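Local coordinates for protein aerobactin synthase IucC (PDB 6CN7) that probably catalyses the ATP-dependent joining of a second N-acetyl-N-hydroxylysine to citryl-N-acetyl-N-hydroxylysine, the step that completes the siderophore aerobactin, at residues Leu20-Tyr25 with Trp57-Ile62; Arg49-Arg54 with Ala64-Cys69. The protein carries 5 engineered substitutions. One frame throughout, in Å; residues are numbered along the deposited sequence.

Contact 1: Leu20-Tyr25 with Trp57-Ile62; sequences LAELEY and WGWLWI
Tyr25 and Trp59 meet at about a right angle. The edge of the Trp59 indole is turned toward the face of the Tyr25 ring in an offset edge-to-face pair. The centroids of the Tyr25 ring and the five-membered ring of Trp59 are 5.8 Å apart, with planes at 77°. Tyr25 has CG anti to its backbone N (chi1 180°), which carries the ring out past the last turn of helix 4-25. There the carbonyl oxygens of Trp57 and Gly58 lie at the ring edge, and Trp57 O is 3.0 Å from Tyr25 CE1. The five-membered ring of Trp59 turns back along the helix. Its NE1 comes 3.4 Å from Ala21 CB, and Ala21 O lies near the indole plane at its edge. The same methyl group touches Ile62 CD1 at 3.8 Å. Leu60 CD1 packs against the bent Glu24 side chain. One water donates to Ala21 O and Glu24 OE1 and accepts from Leu60 N. Outside the pair, Glu24 OE2 bonds Ala31 N and forms a salt bridge with Arg54. The helix end thus packs on edge strand 60-62 and the loop just before it mainly through aromatic and aliphatic groups, while the water satisfies buried polar atoms from both sides.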
# COMPACT_ATOMS: atom_id res chain seq x y z
N LEU A 20 -15.61 27.95 4.71
CA LEU A 20 -15.86 29.22 5.39
C LEU A 20 -17.18 29.17 6.16
O LEU A 20 -17.26 29.61 7.31
CB LEU A 20 -15.87 30.36 4.38
CG LEU A 20 -14.55 30.74 3.70
CD1 LEU A 20 -14.81 31.81 2.65
CD2 LEU A 20 -13.52 31.23 4.71
N ALA A 21 -18.23 28.65 5.52
CA ALA A 21 -19.55 28.68 6.14
C ALA A 21 -19.61 27.82 7.39
O ALA A 21 -20.18 28.23 8.41
CB ALA A 21 -20.61 28.23 5.13
N GLU A 22 -19.02 26.62 7.35
CA GLU A 22 -19.10 25.73 8.50
C GLU A 22 -18.20 26.20 9.63
O GLU A 22 -18.59 26.15 10.80
CB GLU A 22 -18.75 24.30 8.08
CG GLU A 22 -19.06 23.24 9.13
CD GLU A 22 -20.55 23.06 9.36
OE1 GLU A 22 -21.34 23.33 8.43
OE2 GLU A 22 -20.94 22.65 10.48
N LEU A 23 -16.99 26.66 9.31
CA LEU A 23 -16.10 27.16 10.35
C LEU A 23 -16.63 28.44 10.98
O LEU A 23 -16.38 28.70 12.16
CB LEU A 23 -14.69 27.39 9.79
CG LEU A 23 -13.92 26.14 9.38
CD1 LEU A 23 -12.67 26.52 8.61
CD2 LEU A 23 -13.55 25.31 10.60
N GLU A 24 -17.38 29.24 10.22
CA GLU A 24 -18.01 30.42 10.80
C GLU A 24 -19.18 30.03 11.69
O GLU A 24 -19.43 30.66 12.72
CB GLU A 24 -18.47 31.37 9.69
CG GLU A 24 -18.65 32.83 10.12
CD GLU A 24 -20.05 33.14 10.63
OE1 GLU A 24 -20.93 32.24 10.57
OE2 GLU A 24 -20.28 34.28 11.09
N TYR A 25 -19.90 28.97 11.31
CA TYR A 25 -20.97 28.45 12.15
C TYR A 25 -20.41 27.84 13.43
O TYR A 25 -21.03 27.94 14.50
CB TYR A 25 -21.79 27.42 11.38
CG TYR A 25 -22.93 26.84 12.17
CD1 TYR A 25 -24.00 27.63 12.56
CD2 TYR A 25 -22.94 25.50 12.53
CE1 TYR A 25 -25.05 27.10 13.28
CE2 TYR A 25 -23.98 24.96 13.26
CZ TYR A 25 -25.03 25.77 13.63
OH TYR A 25 -26.08 25.24 14.36
N TRP A 57 -30.51 28.61 11.40
CA TRP A 57 -29.59 28.01 12.35
C TRP A 57 -28.42 28.92 12.70
O TRP A 57 -27.66 28.60 13.62
CB TRP A 57 -29.05 26.69 11.79
CG TRP A 57 -30.08 25.61 11.75
CD1 TRP A 57 -30.83 25.24 10.69
CD2 TRP A 57 -30.46 24.77 12.84
NE1 TRP A 57 -31.67 24.21 11.04
CE2 TRP A 57 -31.46 23.90 12.36
CE3 TRP A 57 -30.07 24.66 14.17
CZ2 TRP A 57 -32.07 22.93 13.16
CZ3 TRP A 57 -30.67 23.70 14.97
CH2 TRP A 57 -31.66 22.85 14.46
N GLY A 58 -28.27 30.05 12.02
CA GLY A 58 -27.08 30.87 12.15
C GLY A 58 -25.98 30.50 11.18
O GLY A 58 -24.87 31.03 11.30
N TRP A 59 -26.26 29.61 10.23
CA TRP A 59 -25.26 29.11 9.29
C TRP A 59 -25.44 29.81 7.95
O TRP A 59 -26.57 29.94 7.46
CB TRP A 59 -25.40 27.60 9.14
CG TRP A 59 -24.59 27.01 8.04
CD1 TRP A 59 -23.24 26.98 7.95
CD2 TRP A 59 -25.09 26.34 6.88
NE1 TRP A 59 -22.85 26.34 6.79
CE2 TRP A 59 -23.98 25.93 6.12
CE3 TRP A 59 -26.37 26.04 6.41
CZ2 TRP A 59 -24.10 25.25 4.91
CZ3 TRP A 59 -26.50 25.36 5.21
CH2 TRP A 59 -25.37 24.97 4.48
N LEU A 60 -24.33 30.26 7.36
CA LEU A 60 -24.37 31.06 6.15
C LEU A 60 -24.61 30.20 4.91
O LEU A 60 -24.08 29.09 4.79
CB LEU A 60 -23.06 31.82 5.98
CG LEU A 60 -22.75 32.90 7.02
CD1 LEU A 60 -21.29 33.30 6.95
CD2 LEU A 60 -23.65 34.11 6.81
N TRP A 61 -25.41 30.73 3.99
CA TRP A 61 -25.55 30.17 2.64
C TRP A 61 -24.71 31.04 1.72
O TRP A 61 -25.15 32.11 1.28
CB TRP A 61 -27.01 30.15 2.20
CG TRP A 61 -27.95 29.56 3.20
CD1 TRP A 61 -27.64 28.74 4.24
CD2 TRP A 61 -29.37 29.76 3.25
NE1 TRP A 61 -28.78 28.42 4.94
CE2 TRP A 61 -29.85 29.03 4.35
CE3 TRP A 61 -30.28 30.48 2.47
CZ2 TRP A 61 -31.20 29.00 4.69
CZ3 TRP A 61 -31.62 30.45 2.81
CH2 TRP A 61 -32.07 29.72 3.91
N ILE A 62 -23.50 30.59 1.43
CA ILE A 62 -22.53 31.38 0.67
C ILE A 62 -22.72 31.11 -0.82
O ILE A 62 -22.80 29.95 -1.24
CB ILE A 62 -21.10 31.06 1.12
CG1 ILE A 62 -20.89 31.55 2.56
CG2 ILE A 62 -20.07 31.69 0.17
CD1 ILE A 62 -19.52 31.27 3.14
O HOH W 1 -21.98 30.25 9.02

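Contact 2: Arg49-Arg54 with Ala64-Cys69; sequences RFSAER and AQTLRC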
# COMPACT_ATOMS: atom_id res chain seq x y z
N ARG A 49 -14.25 37.97 0.86
CA ARG A 49 -15.47 38.73 0.64
C ARG A 49 -16.39 37.91 -0.26
O ARG A 49 -15.94 37.17 -1.13
CB ARG A 49 -15.18 40.10 0.01
CG ARG A 49 -14.31 40.98 0.91
CD ARG A 49 -13.97 42.32 0.27
NE ARG A 49 -15.15 43.16 0.08
CZ ARG A 49 -15.72 43.42 -1.09
NH1 ARG A 49 -15.23 42.91 -2.22
NH2 ARG A 49 -16.79 44.20 -1.14
N PHE A 50 -17.70 38.05 -0.03
CA PHE A 50 -18.68 37.22 -0.71
C PHE A 50 -20.07 37.71 -0.36
O PHE A 50 -20.26 38.55 0.52
CB PHE A 50 -18.52 35.75 -0.31
CG PHE A 50 -18.64 35.50 1.17
CD1 PHE A 50 -19.89 35.33 1.76
CD2 PHE A 50 -17.51 35.44 1.97
CE1 PHE A 50 -20.00 35.11 3.11
CE2 PHE A 50 -17.63 35.21 3.33
CZ PHE A 50 -18.87 35.05 3.90
N SER A 51 -21.05 37.16 -1.07
CA SER A 51 -22.46 37.39 -0.78
C SER A 51 -23.03 36.13 -0.13
O SER A 51 -22.68 35.01 -0.51
CB SER A 51 -23.24 37.72 -2.06
OG SER A 51 -22.70 38.86 -2.70
N ALA A 52 -23.91 36.33 0.84
CA ALA A 52 -24.47 35.19 1.56
C ALA A 52 -25.76 35.61 2.24
O ALA A 52 -26.06 36.80 2.39
CB ALA A 52 -23.48 34.64 2.59
N GLU A 53 -26.53 34.60 2.63
CA GLU A 53 -27.74 34.77 3.42
C GLU A 53 -27.64 33.84 4.62
O GLU A 53 -27.30 32.66 4.46
CB GLU A 53 -28.99 34.46 2.59
CG GLU A 53 -30.30 34.58 3.34
CD GLU A 53 -31.50 34.23 2.48
OE1 GLU A 53 -31.31 34.00 1.26
OE2 GLU A 53 -32.63 34.17 3.01
N ARG A 54 -27.91 34.36 5.81
CA ARG A 54 -27.77 33.59 7.03
C ARG A 54 -29.10 32.92 7.36
O ARG A 54 -30.12 33.61 7.52
CB ARG A 54 -27.30 34.46 8.19
CG ARG A 54 -26.80 33.66 9.38
CD ARG A 54 -26.35 34.54 10.54
NE ARG A 54 -25.07 35.22 10.28
CZ ARG A 54 -23.88 34.64 10.37
NH1 ARG A 54 -23.77 33.36 10.70
NH2 ARG A 54 -22.78 35.35 10.13
N ALA A 64 -20.96 30.73 -3.95
CA ALA A 64 -19.56 30.43 -4.23
C ALA A 64 -18.99 31.30 -5.34
O ALA A 64 -17.77 31.54 -5.37
CB ALA A 64 -19.39 28.95 -4.58
N GLN A 65 -19.83 31.78 -6.26
CA GLN A 65 -19.31 32.56 -7.38
C GLN A 65 -18.83 33.94 -6.93
O GLN A 65 -17.96 34.53 -7.59
CB GLN A 65 -20.39 32.71 -8.46
CG GLN A 65 -20.58 31.47 -9.31
CD GLN A 65 -19.34 31.12 -10.12
OE1 GLN A 65 -18.70 31.99 -10.70
NE2 GLN A 65 -18.99 29.83 -10.14
N THR A 66 -19.36 34.46 -5.83
CA THR A 66 -18.98 35.78 -5.36
C THR A 66 -17.69 35.79 -4.54
O THR A 66 -17.21 36.86 -4.19
CB THR A 66 -20.11 36.38 -4.51
OG1 THR A 66 -20.25 35.62 -3.30
CG2 THR A 66 -21.42 36.37 -5.27
N LEU A 67 -17.12 34.62 -4.25
CA LEU A 67 -15.96 34.55 -3.37
C LEU A 67 -14.80 35.37 -3.93
O LEU A 67 -14.46 35.25 -5.11
CB LEU A 67 -15.53 33.10 -3.17
CG LEU A 67 -16.37 32.29 -2.18
CD1 LEU A 67 -16.01 30.81 -2.27
CD2 LEU A 67 -16.16 32.79 -0.75
N ARG A 68 -14.20 36.19 -3.07
CA ARG A 68 -13.03 36.99 -3.42
C ARG A 68 -12.04 36.94 -2.27
O ARG A 68 -12.42 37.08 -1.10
CB ARG A 68 -13.40 38.45 -3.69
CG ARG A 68 -14.31 38.67 -4.88
CD ARG A 68 -13.57 38.44 -6.18
NE ARG A 68 -14.40 38.80 -7.33
CZ ARG A 68 -15.26 37.98 -7.92
NH1 ARG A 68 -15.41 36.73 -7.48
NH2 ARG A 68 -15.97 38.40 -8.95
N CYS A 69 -10.76 36.75 -2.61
CA CYS A 69 -9.65 36.91 -1.66
C CYS A 69 -8.67 37.88 -2.31
O CYS A 69 -7.63 37.47 -2.84
CB CYS A 69 -9.00 35.58 -1.32
SG CYS A 69 -7.83 35.67 0.06
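Backbone bonds pair Arg49 with Arg68 as a single antiparallel bridge of the hydrogen-bonded type. Arg49 N donates to Arg68 O at 2.8 Å, and the N-H points almost straight at the oxygen (167°). The return bond from Arg68 N to Arg49 O is equally short but more bent, at 141°. Leu67 CA adds a CA-H...O contact to Arg49 O at 3.4 Å. A third bond uses a side chain. Ser51 N donates to Thr66 OG1 at 2.8 Å and 174°. Thr66 OG1 sits between its own backbone N and carbonyl carbon, which aims it at the strand. This hydroxyl also bonds Asp63 O, so it links the start of the loop to the strand.

Strand 46-54 belongs to a four-stranded antiparallel sheet near the N terminus, where 60-62 is the edge strand. Beyond it the chain makes a turn through residues 64-66, then rejoins strand 46-54 at Arg49, still antiparallel to it.

Apolar packing is limited to one pair. Phe50 and Leu67 lie side by side and point the same way, with Phe50 CB 3.8 Å from Leu67 CD2. Leu67 also reaches Val16, Ala17 and Leu20 of helix 4-25. Among the charged groups, Arg68 bends at chi2 and folds back on its own loop. Its NH1 donates to Leu67 O at 3.0 Å from above the carbonyl plane. Arg13 of helix 4-25 also bonds this oxygen.

Overall arrangement
From the N terminus, helix 4-25 comes first and supplies the 20-25 side of contact 1. The chain then runs through the antiparallel strands 32-33, 38-43 and 46-54. The last of these holds segment 49-54 of contact 2. Residues 57-62 follow and close contact 1 against the helix. Segment 64-69 closes contact 2 a few residues later, before helix 76-87. The two loops therefore cross and do not nest. Contact 1 ties the helix to the sheet edge, and contact 2 ties the loop after strand 60-62 to strand 46-54. Trp61 N probably bonds Glu53 O, and Leu60 packs on Arg54.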